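Local coordinates for protein ketosynthase (Streptomyces sp. MSC090213JE08, PDB 6KXD) that is probably the chain length factor that pairs with a ketosynthase to build the polyketide chain of ishigamide in a highly reducing type II polyketide synthase, at residues L15-S26 with L235-R246; S180-A188 with T198-E206. One frame throughout, in Å; residues are numbered along the deposited sequence.

Contact 1: residues L15-S26 with L235-R246; sequences LPPGTPVITGWS and LFLVEQAEAAER
V21 and E239 face each other as an antiparallel hydrogen-bonded pair, with V21 N to E239 O and E239 N to V21 O both 2.8 Å. From here the ladder runs in one direction through the non-hydrogen-bonded pair I22/V238 to W25/F236 and the hydrogen-bonded pair S26/L235. Two residues, T23 and G24, lie opposite L237, so a beta bulge shifts the register by one; T23 N bonds to L237 O, and L237 N bonds to G24 O.

Packing is tight where W25 CB sits 3.5 Å from F236 CD1 and where P20 CB meets V238 CG1 at 3.6 Å; I22, between them, is set more loosely against F236 and V238. At the bulge the T23 side chain turns toward strand 235-240. Its OG1, set between the backbone N and the carbonyl carbon (chi1 66°), donates to E239 OE1 at 2.7 Å on the anti lone pair, the two side chains crossing at about a right angle. The other carboxylate oxygen, OE2, takes E245 N from above its plane, so E239 ties strand 235-240 to the loop that follows.

The far end is looser and more open to solvent. L15-T19 and A241-R246 are loop and turn, joined by A241 N to T19 O at 2.9 Å and by L15 CD1 against A241 CB at 4.0 Å; the meeting of E242 with G18 is doubtful, its atoms being too close.

Strand 20-26 pairs on its other side with strand 250-259, while strand 235-240 pairs with strand 199-206. Helix 332-344 covers W25 and F236, and helix 86-99 covers S26, L235 and L237; helices thus pack against both faces of this part of the sheet, consistent with the layered thiolase fold.

Contact 2: residues S180-A188 with T198-E206; sequences SGLLALNYA and TKYLVGSAE
V202, A188 and Y200 carry the contact in nearly equal shares, V202 pressing both methyls of its branch into the helix 180-188 above it. CG1, anti to the backbone N (chi1 -180°), meets A184 CB at 3.8 Å and lies 3.6 Å from L185 N, over the A184-L185 peptide; CG2 points along the strand to A188 CB, 3.5 Å away. The valine thus wedges between A184, L185 and A188, where helix and strand run nearly antiparallel.

A188 is shared between V202 and Y200. Its methyl rests over one face of the Y200 ring in a CH-pi contact, CB 3.8 Å from the ring centroid and 18° off the normal, displaced toward the CG side of the ring. Y200 lays that face against the helix with a chi1 of -115°, well away from a staggered value, which suggests some torsional cost. At its far end the ring carries OH to 3.7 Å from Y187 CE2, the two tyrosine side chains crossing at a slant.

Toward the start of the helix the spacing closes up. G181 has no side chain, so S204 OG can come within 3.7 Å of G181 CA, and the CA atoms of these two residues are 4.9 Å apart. That hydroxyl is engaged elsewhere, with A330 O and S334 OG, just as S180 OG bonds to G177 O and Y187 OH to T172 OG1.

No hydrogen bond passes between helix and strand. With the S180, S204 and Y187 hydroxyls turned to other parts of the protein, the contact is mainly apolar, made by A184, L185, A188, V202 and the Y200 face: a buried helix-on-sheet seam held by shape and dispersion, with small residues letting the helix lie close to the strand.

Along the chain, contact 2 falls entirely between the two segments of contact 1: 15-26 comes first, then 180-188 and 198-206, then 235-246. The centres are about 13 Å apart, and the contacts meet directly because strands 199-206 and 229-240 are antiparallel neighbours, F236 N lying 2.7 Å from V202 O and V238 N 2.7 Å from Y200 O, both probable hydrogen bonds. Contact 1 joins strands edge to edge, whereas contact 2 lays a helix on the sheet, nearer the chain centre. Together they tie the N-terminal strand to helix 180-193, as expected in a thiolase-type core; N186 of that helix also bonds E162 of the neighbouring ketosynthase chain.

Contact 1: residues L15-S26 with L235-R246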
ATOM      1  N   LEU B  15     -22.921  17.239 -12.966  1.00 94.61           N
ATOM      2  CA  LEU B  15     -21.769  16.317 -12.754  1.00 82.19           C
ATOM      3  C   LEU B  15     -21.797  15.134 -13.713  1.00 80.10           C
ATOM      4  O   LEU B  15     -22.818  14.461 -13.818  1.00 81.14           O
ATOM      5  CB  LEU B  15     -21.815  15.767 -11.323  1.00 76.73           C
ATOM      6  CG  LEU B  15     -21.229  16.662 -10.238  1.00 69.79           C
ATOM      7  CD1 LEU B  15     -21.357  15.985  -8.880  1.00 68.24           C
ATOM      8  CD2 LEU B  15     -19.776  17.007 -10.552  1.00 62.81           C
ATOM      9  N   PRO B  16     -20.652  14.747 -14.328  1.00 83.69           N
ATOM     10  CA  PRO B  16     -20.601  13.524 -15.130  1.00 85.66           C
ATOM     11  C   PRO B  16     -21.141  12.322 -14.356  1.00 93.59           C
ATOM     12  O   PRO B  16     -21.227  12.342 -13.125  1.00 95.90           O
ATOM     13  CB  PRO B  16     -19.117  13.337 -15.485  1.00 80.04           C
ATOM     14  CG  PRO B  16     -18.512  14.721 -15.324  1.00 85.07           C
ATOM     15  CD  PRO B  16     -19.354  15.440 -14.285  1.00 81.32           C
ATOM     16  N   PRO B  17     -21.518  11.225 -15.051  1.00104.74           N
ATOM     17  CA  PRO B  17     -22.154  10.093 -14.386  1.00100.53           C
ATOM     18  C   PRO B  17     -21.018   9.335 -13.683  1.00 94.24           C
ATOM     19  O   PRO B  17     -19.900   9.256 -14.223  1.00 82.75           O
ATOM     20  CB  PRO B  17     -22.821   9.348 -15.551  1.00102.14           C
ATOM     21  CG  PRO B  17     -21.892   9.608 -16.738  1.00100.15           C
ATOM     22  CD  PRO B  17     -21.256  10.962 -16.479  1.00102.54           C
ATOM     23  N   GLY B  18     -21.283   8.870 -12.459  1.00 88.96           N
ATOM     24  CA  GLY B  18     -20.287   8.148 -11.651  1.00 81.67           C
ATOM     25  C   GLY B  18     -19.152   9.030 -11.131  1.00 74.19           C
ATOM     26  O   GLY B  18     -18.085   8.513 -10.822  1.00 79.13           O
ATOM     27  N   THR B  19     -19.366  10.351 -11.022  1.00 62.69           N
ATOM     28  CA  THR B  19     -18.386  11.236 -10.382  1.00 62.60           C
ATOM     29  C   THR B  19     -18.424  10.983  -8.880  1.00 51.77           C
ATOM     30  O   THR B  19     -19.483  10.963  -8.250  1.00 47.63           O
ATOM     31  CB  THR B  19     -18.603  12.728 -10.676  1.00 57.95           C
ATOM     32  OG1 THR B  19     -18.286  12.982 -12.046  1.00 58.88           O
ATOM     33  CG2 THR B  19     -17.749  13.615  -9.799  1.00 56.27           C
ATOM     34  N   PRO B  20     -17.262  10.756  -8.239  1.00 48.37           N
ATOM     35  CA  PRO B  20     -17.263  10.591  -6.791  1.00 46.44           C
ATOM     36  C   PRO B  20     -17.523  11.924  -6.088  1.00 39.01           C
ATOM     37  O   PRO B  20     -17.063  12.978  -6.530  1.00 42.39           O
ATOM     38  CB  PRO B  20     -15.895   9.976  -6.489  1.00 43.76           C
ATOM     39  CG  PRO B  20     -15.023  10.370  -7.645  1.00 48.76           C
ATOM     40  CD  PRO B  20     -15.933  10.584  -8.846  1.00 48.16           C
ATOM     41  N   VAL B  21     -18.258  11.833  -4.990  1.00 40.51           N
ATOM     42  CA  VAL B  21     -18.577  12.905  -4.168  1.00 39.30           C
ATOM     43  C   VAL B  21     -18.154  12.546  -2.763  1.00 40.07           C
ATOM     44  O   VAL B  21     -18.337  11.417  -2.323  1.00 42.36           O
ATOM     45  CB  VAL B  21     -20.069  13.291  -4.241  1.00 41.30           C
ATOM     46  CG1 VAL B  21     -20.391  13.828  -5.627  1.00 40.99           C
ATOM     47  CG2 VAL B  21     -21.011  12.165  -3.888  1.00 46.01           C
ATOM     48  N   ILE B  22     -17.616  13.553  -2.081  1.00 38.59           N
ATOM     49  CA  ILE B  22     -17.401  13.443  -0.704  1.00 39.91           C
ATOM     50  C   ILE B  22     -18.684  13.869   0.012  1.00 40.45           C
ATOM     51  O   ILE B  22     -19.120  15.001  -0.171  1.00 39.09           O
ATOM     52  CB  ILE B  22     -16.240  14.331  -0.285  1.00 35.99           C
ATOM     53  CG1 ILE B  22     -14.935  13.891  -0.951  1.00 36.81           C
ATOM     54  CG2 ILE B  22     -16.170  14.353   1.214  1.00 35.86           C
ATOM     55  CD1 ILE B  22     -13.786  14.853  -0.659  1.00 42.78           C
ATOM     56  N   THR B  23     -19.206  13.003   0.878  1.00 39.99           N
ATOM     57  CA  THR B  23     -20.488  13.283   1.586  1.00 40.58           C
ATOM     58  C   THR B  23     -20.275  13.387   3.082  1.00 44.94           C
ATOM     59  O   THR B  23     -21.226  13.645   3.828  1.00 43.35           O
ATOM     60  CB  THR B  23     -21.524  12.215   1.237  1.00 42.28           C
ATOM     61  OG1 THR B  23     -21.002  11.015   1.805  1.00 40.76           O
ATOM     62  CG2 THR B  23     -21.721  12.089  -0.253  1.00 43.78           C
ATOM     63  N   GLY B  24     -19.016  13.302   3.521  1.00 38.13           N
ATOM     64  CA  GLY B  24     -18.723  13.421   4.906  1.00 42.17           C
ATOM     65  C   GLY B  24     -17.218  13.398   5.129  1.00 34.90           C
ATOM     66  O   GLY B  24     -16.498  12.912   4.275  1.00 36.83           O
ATOM     67  N   TRP B  25     -16.811  13.907   6.275  1.00 38.37           N
ATOM     68  CA  TRP B  25     -15.425  13.887   6.640  1.00 39.57           C
ATOM     69  C   TRP B  25     -15.264  13.952   8.133  1.00 39.68           C
ATOM     70  O   TRP B  25     -16.176  14.312   8.888  1.00 37.25           O
ATOM     71  CB  TRP B  25     -14.664  15.009   5.968  1.00 39.41           C
ATOM     72  CG  TRP B  25     -15.080  16.389   6.328  1.00 38.46           C
ATOM     73  CD1 TRP B  25     -16.159  17.089   5.871  1.00 41.64           C
ATOM     74  CD2 TRP B  25     -14.400  17.247   7.249  1.00 39.93           C
ATOM     75  NE1 TRP B  25     -16.171  18.341   6.412  1.00 44.34           N
ATOM     76  CE2 TRP B  25     -15.118  18.467   7.271  1.00 42.75           C
ATOM     77  CE3 TRP B  25     -13.248  17.120   8.026  1.00 40.70           C
ATOM     78  CZ2 TRP B  25     -14.725  19.537   8.069  1.00 46.79           C
ATOM     79  CZ3 TRP B  25     -12.867  18.177   8.826  1.00 42.47           C
ATOM     80  CH2 TRP B  25     -13.598  19.370   8.838  1.00 45.37           C
ATOM     81  N   SER B  26     -14.052  13.588   8.532  1.00 33.17           N
ATOM     82  CA  SER B  26     -13.682  13.582   9.864  1.00 36.34           C
ATOM     83  C   SER B  26     -12.194  13.849   9.939  1.00 35.32           C
ATOM     84  O   SER B  26     -11.473  13.634   8.963  1.00 38.65           O
ATOM     85  CB  SER B  26     -14.026  12.273  10.504  1.00 43.66           C
ATOM     86  OG  SER B  26     -13.920  12.414  11.914  1.00 52.29           O
ATOM     87  N   LEU B 235     -10.295  11.658   7.197  1.00 34.14           N
ATOM     88  CA  LEU B 235     -11.049  10.676   6.473  1.00 33.58           C
ATOM     89  C   LEU B 235     -12.278  11.305   5.819  1.00 32.92           C
ATOM     90  O   LEU B 235     -12.843  12.268   6.384  1.00 37.93           O
ATOM     91  CB  LEU B 235     -11.594   9.590   7.399  1.00 38.51           C
ATOM     92  CG  LEU B 235     -10.589   8.708   8.124  1.00 41.67           C
ATOM     93  CD1 LEU B 235     -11.351   7.765   9.040  1.00 38.97           C
ATOM     94  CD2 LEU B 235      -9.741   7.912   7.131  1.00 41.66           C
ATOM     95  N   PHE B 236     -12.610  10.753   4.660  1.00 35.96           N
ATOM     96  CA  PHE B 236     -13.722  11.154   3.828  1.00 36.12           C
ATOM     97  C   PHE B 236     -14.616   9.972   3.540  1.00 38.90           C
ATOM     98  O   PHE B 236     -14.137   8.845   3.319  1.00 36.33           O
ATOM     99  CB  PHE B 236     -13.229  11.732   2.508  1.00 36.13           C
ATOM    100  CG  PHE B 236     -12.206  12.767   2.794  1.00 35.69           C
ATOM    101  CD1 PHE B 236     -12.603  14.015   3.283  1.00 36.98           C
ATOM    102  CD2 PHE B 236     -10.868  12.462   2.684  1.00 36.45           C
ATOM    103  CE1 PHE B 236     -11.651  14.966   3.595  1.00 37.32           C
ATOM    104  CE2 PHE B 236      -9.914  13.387   3.069  1.00 39.08           C
ATOM    105  CZ  PHE B 236     -10.317  14.636   3.525  1.00 42.83           C
ATOM    106  N   LEU B 237     -15.923  10.241   3.550  1.00 34.74           N
ATOM    107  CA  LEU B 237     -16.844   9.287   3.043  1.00 38.72           C
ATOM    108  C   LEU B 237     -17.094   9.672   1.583  1.00 36.44           C
ATOM    109  O   LEU B 237     -17.529  10.813   1.306  1.00 39.63           O
ATOM    110  CB  LEU B 237     -18.098   9.320   3.930  1.00 39.33           C
ATOM    111  CG  LEU B 237     -19.021   8.109   3.758  1.00 43.96           C
ATOM    112  CD1 LEU B 237     -19.542   8.015   2.362  1.00 45.83           C
ATOM    113  CD2 LEU B 237     -18.289   6.827   4.101  1.00 45.99           C
ATOM    114  N   VAL B 238     -16.752   8.797   0.648  1.00 35.24           N
ATOM    115  CA  VAL B 238     -16.926   9.014  -0.774  1.00 35.52           C
ATOM    116  C   VAL B 238     -18.012   8.084  -1.329  1.00 38.02           C
ATOM    117  O   VAL B 238     -18.036   6.895  -1.043  1.00 37.17           O
ATOM    118  CB  VAL B 238     -15.595   8.806  -1.528  1.00 40.18           C
ATOM    119  CG1 VAL B 238     -15.733   8.999  -3.021  1.00 43.63           C
ATOM    120  CG2 VAL B 238     -14.524   9.732  -0.947  1.00 42.62           C
ATOM    121  N   GLU B 239     -18.877   8.646  -2.164  1.00 41.91           N
ATOM    122  CA  GLU B 239     -19.990   7.919  -2.802  1.00 43.27           C
ATOM    123  C   GLU B 239     -20.040   8.321  -4.274  1.00 46.01           C
ATOM    124  O   GLU B 239     -19.353   9.257  -4.691  1.00 44.57           O
ATOM    125  CB  GLU B 239     -21.316   8.271  -2.120  1.00 43.40           C
ATOM    126  CG  GLU B 239     -21.220   8.347  -0.628  1.00 46.16           C
ATOM    127  CD  GLU B 239     -22.565   8.357   0.052  1.00 44.42           C
ATOM    128  OE1 GLU B 239     -22.729   9.115   1.010  1.00 46.11           O
ATOM    129  OE2 GLU B 239     -23.448   7.574  -0.411  1.00 47.86           O
ATOM    130  N   GLN B 240     -20.830   7.584  -5.054  1.00 49.05           N
ATOM    131  CA  GLN B 240     -21.109   7.924  -6.437  1.00 51.55           C
ATOM    132  C   GLN B 240     -22.215   8.974  -6.405  1.00 45.55           C
ATOM    133  O   GLN B 240     -23.153   8.886  -5.574  1.00 46.77           O
ATOM    134  CB  GLN B 240     -21.501   6.669  -7.220  1.00 54.80           C
ATOM    135  CG  GLN B 240     -20.521   5.521  -7.073  1.00 65.39           C
ATOM    136  CD  GLN B 240     -19.628   5.375  -8.276  1.00 73.20           C
ATOM    137  OE1 GLN B 240     -18.724   6.178  -8.532  1.00 81.55           O
ATOM    138  NE2 GLN B 240     -19.888   4.320  -9.023  1.00 66.19           N
ATOM    139  N   ALA B 241     -22.079   9.998  -7.244  1.00 48.91           N
ATOM    140  CA  ALA B 241     -22.955  11.167  -7.114  1.00 47.75           C
ATOM    141  C   ALA B 241     -24.423  10.708  -7.244  1.00 49.16           C
ATOM    142  O   ALA B 241     -25.246  10.996  -6.366  1.00 52.50           O
ATOM    143  CB  ALA B 241     -22.557  12.200  -8.142  1.00 50.25           C
ATOM    144  N   GLU B 242     -24.678   9.847  -8.228  1.00 61.22           N
ATOM    145  CA  GLU B 242     -26.026   9.267  -8.481  1.00 73.63           C
ATOM    146  C   GLU B 242     -26.610   8.702  -7.184  1.00 75.43           C
ATOM    147  O   GLU B 242     -27.749   9.033  -6.792  1.00 71.54           O
ATOM    148  CB  GLU B 242     -26.008   8.103  -9.478  1.00 76.36           C
ATOM    149  CG  GLU B 242     -25.155   8.334 -10.707  1.00 86.54           C
ATOM    150  CD  GLU B 242     -23.719   7.863 -10.560  1.00 99.20           C
ATOM    151  OE1 GLU B 242     -23.499   6.664 -10.263  1.00 97.67           O
ATOM    152  OE2 GLU B 242     -22.822   8.706 -10.727  1.00102.25           O
ATOM    153  N   ALA B 243     -25.811   7.860  -6.519  1.00 60.27           N
ATOM    154  CA  ALA B 243     -26.313   6.988  -5.493  1.00 60.02           C
ATOM    155  C   ALA B 243     -26.152   7.616  -4.107  1.00 57.49           C
ATOM    156  O   ALA B 243     -26.498   7.003  -3.120  1.00 55.25           O
ATOM    157  CB  ALA B 243     -25.603   5.660  -5.603  1.00 53.43           C
ATOM    158  N   ALA B 244     -25.633   8.845  -4.036  1.00 57.18           N
ATOM    159  CA  ALA B 244     -25.228   9.413  -2.759  1.00 56.15           C
ATOM    160  C   ALA B 244     -26.426   9.461  -1.814  1.00 61.11           C
ATOM    161  O   ALA B 244     -27.451  10.019  -2.165  1.00 54.14           O
ATOM    162  CB  ALA B 244     -24.627  10.778  -2.948  1.00 56.11           C
ATOM    163  N   GLU B 245     -26.229   8.893  -0.618  1.00 63.91           N
ATOM    164  CA  GLU B 245     -27.232   8.725   0.426  1.00 69.25           C
ATOM    165  C   GLU B 245     -27.174   9.893   1.411  1.00 68.50           C
ATOM    166  O   GLU B 245     -28.028   9.997   2.291  1.00 58.23           O
ATOM    167  CB  GLU B 245     -27.005   7.401   1.163  1.00 70.19           C
ATOM    168  CG  GLU B 245     -26.920   6.219   0.210  1.00 74.13           C
ATOM    169  CD  GLU B 245     -26.840   4.844   0.846  1.00 75.42           C
ATOM    170  OE1 GLU B 245     -26.381   4.738   2.013  1.00 63.08           O
ATOM    171  OE2 GLU B 245     -27.237   3.879   0.158  1.00 77.74           O
ATOM    172  N   ARG B 246     -26.154  10.747   1.275  1.00 64.53           N
ATOM    173  CA  ARG B 246     -26.061  11.979   2.044  1.00 63.17           C
ATOM    174  C   ARG B 246     -25.672  13.105   1.095  1.00 60.51           C
ATOM    175  O   ARG B 246     -25.116  12.859   0.031  1.00 57.17           O
ATOM    176  CB  ARG B 246     -25.097  11.805   3.222  1.00 67.42           C
ATOM    177  CG  ARG B 246     -25.800  11.387   4.507  1.00 78.00           C
ATOM    178  CD  ARG B 246     -24.969  10.476   5.381  1.00 79.29           C
ATOM    179  NE  ARG B 246     -23.632  11.017   5.538  1.00 82.11           N
ATOM    180  CZ  ARG B 246     -23.279  11.919   6.443  1.00 80.83           C
ATOM    181  NH1 ARG B 246     -24.150  12.331   7.349  1.00 74.02           N
ATOM    182  NH2 ARG B 246     -22.053  12.406   6.422  1.00 69.24           N
TER

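Contact 2: residues S180-A188 with T198-E206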
ATOM      1  N   SER B 180      -0.148  10.553  -0.094  1.00 36.27           N
ATOM      2  CA  SER B 180      -0.824   9.263   0.078  1.00 32.62           C
ATOM      3  C   SER B 180      -2.354   9.460   0.140  1.00 31.70           C
ATOM      4  O   SER B 180      -3.100   8.560  -0.266  1.00 33.00           O
ATOM      5  CB  SER B 180      -0.339   8.490   1.313  1.00 32.05           C
ATOM      6  OG  SER B 180      -0.713   9.225   2.468  1.00 34.89           O
ATOM      7  N   GLY B 181      -2.822  10.549   0.733  1.00 33.79           N
ATOM      8  CA  GLY B 181      -4.295  10.819   0.771  1.00 35.58           C
ATOM      9  C   GLY B 181      -4.879  10.950  -0.621  1.00 35.44           C
ATOM     10  O   GLY B 181      -5.994  10.510  -0.889  1.00 34.51           O
ATOM     11  N   LEU B 182      -4.113  11.525  -1.550  1.00 36.26           N
ATOM     12  CA  LEU B 182      -4.568  11.653  -2.919  1.00 35.71           C
ATOM     13  C   LEU B 182      -4.451  10.338  -3.692  1.00 36.59           C
ATOM     14  O   LEU B 182      -5.285  10.079  -4.501  1.00 34.78           O
ATOM     15  CB  LEU B 182      -3.826  12.802  -3.616  1.00 35.34           C
ATOM     16  CG  LEU B 182      -4.012  14.149  -2.935  1.00 35.08           C
ATOM     17  CD1 LEU B 182      -3.298  15.289  -3.684  1.00 38.38           C
ATOM     18  CD2 LEU B 182      -5.488  14.479  -2.850  1.00 37.86           C
ATOM     19  N   LEU B 183      -3.399   9.545  -3.461  1.00 33.83           N
ATOM     20  CA  LEU B 183      -3.288   8.227  -4.035  1.00 35.47           C
ATOM     21  C   LEU B 183      -4.472   7.399  -3.543  1.00 33.14           C
ATOM     22  O   LEU B 183      -5.057   6.662  -4.306  1.00 34.56           O
ATOM     23  CB  LEU B 183      -1.975   7.609  -3.588  1.00 35.22           C
ATOM     24  CG  LEU B 183      -0.709   8.294  -4.099  1.00 38.72           C
ATOM     25  CD1 LEU B 183       0.483   7.551  -3.565  1.00 37.78           C
ATOM     26  CD2 LEU B 183      -0.666   8.325  -5.620  1.00 39.63           C
ATOM     27  N   ALA B 184      -4.799   7.563  -2.262  1.00 34.37           N
ATOM     28  CA  ALA B 184      -5.893   6.803  -1.698  1.00 35.69           C
ATOM     29  C   ALA B 184      -7.189   7.219  -2.406  1.00 35.78           C
ATOM     30  O   ALA B 184      -8.021   6.406  -2.717  1.00 37.86           O
ATOM     31  CB  ALA B 184      -6.017   7.038  -0.244  1.00 38.47           C
ATOM     32  N   LEU B 185      -7.350   8.537  -2.572  1.00 36.49           N
ATOM     33  CA  LEU B 185      -8.561   9.071  -3.138  1.00 34.58           C
ATOM     34  C   LEU B 185      -8.707   8.544  -4.560  1.00 35.24           C
ATOM     35  O   LEU B 185      -9.794   8.174  -5.004  1.00 37.76           O
ATOM     36  CB  LEU B 185      -8.498  10.591  -3.114  1.00 35.74           C
ATOM     37  CG  LEU B 185      -9.697  11.289  -3.721  1.00 39.31           C
ATOM     38  CD1 LEU B 185     -10.987  10.825  -3.073  1.00 40.63           C
ATOM     39  CD2 LEU B 185      -9.535  12.776  -3.553  1.00 39.09           C
ATOM     40  N   ASN B 186      -7.598   8.529  -5.304  1.00 37.91           N
ATOM     41  CA  ASN B 186      -7.658   8.107  -6.678  1.00 38.21           C
ATOM     42  C   ASN B 186      -7.931   6.602  -6.766  1.00 38.77           C
ATOM     43  O   ASN B 186      -8.674   6.090  -7.638  1.00 38.30           O
ATOM     44  CB  ASN B 186      -6.370   8.429  -7.420  1.00 38.47           C
ATOM     45  CG  ASN B 186      -6.642   8.536  -8.900  1.00 40.34           C
ATOM     46  OD1 ASN B 186      -7.637   9.155  -9.284  1.00 39.96           O
ATOM     47  ND2 ASN B 186      -5.739   7.999  -9.679  1.00 44.55           N
ATOM     48  N   TYR B 187      -7.332   5.859  -5.830  1.00 37.10           N
ATOM     49  CA  TYR B 187      -7.557   4.463  -5.743  1.00 37.37           C
ATOM     50  C   TYR B 187      -9.058   4.186  -5.540  1.00 35.85           C
ATOM     51  O   TYR B 187      -9.672   3.373  -6.263  1.00 39.05           O
ATOM     52  CB  TYR B 187      -6.665   3.922  -4.615  1.00 38.12           C
ATOM     53  CG  TYR B 187      -6.811   2.448  -4.363  1.00 37.38           C
ATOM     54  CD1 TYR B 187      -6.024   1.527  -5.023  1.00 35.10           C
ATOM     55  CD2 TYR B 187      -7.741   1.975  -3.475  1.00 37.20           C
ATOM     56  CE1 TYR B 187      -6.129   0.176  -4.770  1.00 37.17           C
ATOM     57  CE2 TYR B 187      -7.880   0.623  -3.240  1.00 34.55           C
ATOM     58  CZ  TYR B 187      -7.097  -0.290  -3.913  1.00 33.86           C
ATOM     59  OH  TYR B 187      -7.206  -1.650  -3.669  1.00 36.09           O
ATOM     60  N   ALA B 188      -9.627   4.838  -4.553  1.00 36.52           N
ATOM     61  CA  ALA B 188     -11.085   4.688  -4.235  1.00 34.56           C
ATOM     62  C   ALA B 188     -11.920   5.037  -5.474  1.00 38.42           C
ATOM     63  O   ALA B 188     -12.841   4.304  -5.838  1.00 42.54           O
ATOM     64  CB  ALA B 188     -11.426   5.575  -3.106  1.00 32.67           C
ATOM     65  N   THR B 198     -19.410   0.750  -3.490  1.00 38.57           N
ATOM     66  CA  THR B 198     -20.400   1.820  -3.703  1.00 42.85           C
ATOM     67  C   THR B 198     -20.060   3.032  -2.834  1.00 41.64           C
ATOM     68  O   THR B 198     -20.477   4.135  -3.100  1.00 47.20           O
ATOM     69  CB  THR B 198     -21.801   1.285  -3.377  1.00 42.52           C
ATOM     70  OG1 THR B 198     -21.830   0.896  -1.995  1.00 46.45           O
ATOM     71  CG2 THR B 198     -22.126   0.094  -4.258  1.00 48.37           C
ATOM     72  N   LYS B 199     -19.392   2.791  -1.707  1.00 41.79           N
ATOM     73  CA  LYS B 199     -18.985   3.845  -0.823  1.00 41.73           C
ATOM     74  C   LYS B 199     -17.556   3.527  -0.352  1.00 40.90           C
ATOM     75  O   LYS B 199     -17.134   2.376  -0.328  1.00 40.70           O
ATOM     76  CB  LYS B 199     -19.823   3.936   0.449  1.00 44.22           C
ATOM     77  CG  LYS B 199     -21.289   4.284   0.297  1.00 47.04           C
ATOM     78  CD  LYS B 199     -21.898   4.623   1.645  1.00 51.04           C
ATOM     79  CE  LYS B 199     -23.335   4.167   1.769  1.00 60.69           C
ATOM     80  NZ  LYS B 199     -23.410   2.683   1.655  1.00 63.85           N
ATOM     81  N   TYR B 200     -16.834   4.567   0.034  1.00 39.61           N
ATOM     82  CA  TYR B 200     -15.459   4.423   0.456  1.00 38.37           C
ATOM     83  C   TYR B 200     -15.181   5.354   1.602  1.00 34.72           C
ATOM     84  O   TYR B 200     -15.593   6.514   1.584  1.00 41.17           O
ATOM     85  CB  TYR B 200     -14.456   4.767  -0.645  1.00 39.06           C
ATOM     86  CG  TYR B 200     -13.634   3.599  -1.086  1.00 34.37           C
ATOM     87  CD1 TYR B 200     -12.543   3.136  -0.333  1.00 37.55           C
ATOM     88  CD2 TYR B 200     -13.955   2.935  -2.245  1.00 35.58           C
ATOM     89  CE1 TYR B 200     -11.807   2.039  -0.756  1.00 36.51           C
ATOM     90  CE2 TYR B 200     -13.222   1.848  -2.685  1.00 39.55           C
ATOM     91  CZ  TYR B 200     -12.138   1.407  -1.945  1.00 40.96           C
ATOM     92  OH  TYR B 200     -11.495   0.314  -2.430  1.00 37.95           O
ATOM     93  N   LEU B 201     -14.477   4.817   2.598  1.00 34.23           N
ATOM     94  CA  LEU B 201     -13.807   5.573   3.622  1.00 33.49           C
ATOM     95  C   LEU B 201     -12.394   5.773   3.111  1.00 37.00           C
ATOM     96  O   LEU B 201     -11.740   4.803   2.835  1.00 33.97           O
ATOM     97  CB  LEU B 201     -13.701   4.786   4.916  1.00 37.58           C
ATOM     98  CG  LEU B 201     -14.850   4.783   5.895  1.00 46.85           C
ATOM     99  CD1 LEU B 201     -15.837   3.737   5.496  1.00 52.79           C
ATOM    100  CD2 LEU B 201     -14.317   4.492   7.298  1.00 44.27           C
ATOM    101  N   VAL B 202     -12.007   7.022   2.884  1.00 36.23           N
ATOM    102  CA  VAL B 202     -10.751   7.310   2.212  1.00 37.48           C
ATOM    103  C   VAL B 202     -10.040   8.286   3.118  1.00 34.80           C
ATOM    104  O   VAL B 202     -10.628   9.324   3.519  1.00 35.39           O
ATOM    105  CB  VAL B 202     -10.930   8.025   0.865  1.00 39.34           C
ATOM    106  CG1 VAL B 202      -9.580   8.300   0.183  1.00 38.23           C
ATOM    107  CG2 VAL B 202     -11.849   7.269  -0.054  1.00 44.20           C
ATOM    108  N   GLY B 203      -8.740   8.083   3.318  1.00 33.48           N
ATOM    109  CA  GLY B 203      -8.080   9.136   4.030  1.00 33.26           C
ATOM    110  C   GLY B 203      -6.652   8.780   4.261  1.00 32.34           C
ATOM    111  O   GLY B 203      -6.139   7.890   3.569  1.00 33.74           O
ATOM    112  N   SER B 204      -6.036   9.478   5.201  1.00 34.39           N
ATOM    113  CA  SER B 204      -4.648   9.190   5.421  1.00 35.52           C
ATOM    114  C   SER B 204      -4.312   9.594   6.837  1.00 34.23           C
ATOM    115  O   SER B 204      -5.069  10.372   7.459  1.00 35.94           O
ATOM    116  CB  SER B 204      -3.852   9.869   4.326  1.00 34.24           C
ATOM    117  OG  SER B 204      -3.950  11.287   4.405  1.00 36.64           O
ATOM    118  N   ALA B 205      -3.160   9.111   7.363  1.00 34.07           N
ATOM    119  CA  ALA B 205      -2.898   9.276   8.777  1.00 34.59           C
ATOM    120  C   ALA B 205      -1.404   9.241   9.043  1.00 34.26           C
ATOM    121  O   ALA B 205      -0.716   8.469   8.404  1.00 34.67           O
ATOM    122  CB  ALA B 205      -3.577   8.199   9.570  1.00 36.87           C
ATOM    123  N   GLU B 206      -0.990  10.002  10.057  1.00 36.03           N
ATOM    124  CA  GLU B 206       0.383   9.977  10.480  1.00 38.05           C
ATOM    125  C   GLU B 206       0.426  10.174  11.982  1.00 35.75           C
ATOM    126  O   GLU B 206      -0.205  11.063  12.495  1.00 37.83           O
ATOM    127  CB  GLU B 206       1.114  11.144   9.822  1.00 37.17           C
ATOM    128  CG  GLU B 206       2.628  11.134   9.993  1.00 38.80           C
ATOM    129  CD  GLU B 206       3.407  10.217   9.059  1.00 44.68           C
ATOM    130  OE1 GLU B 206       3.080  10.148   7.850  1.00 38.01           O
ATOM    131  OE2 GLU B 206       4.304   9.502   9.560  1.00 53.40           O
TER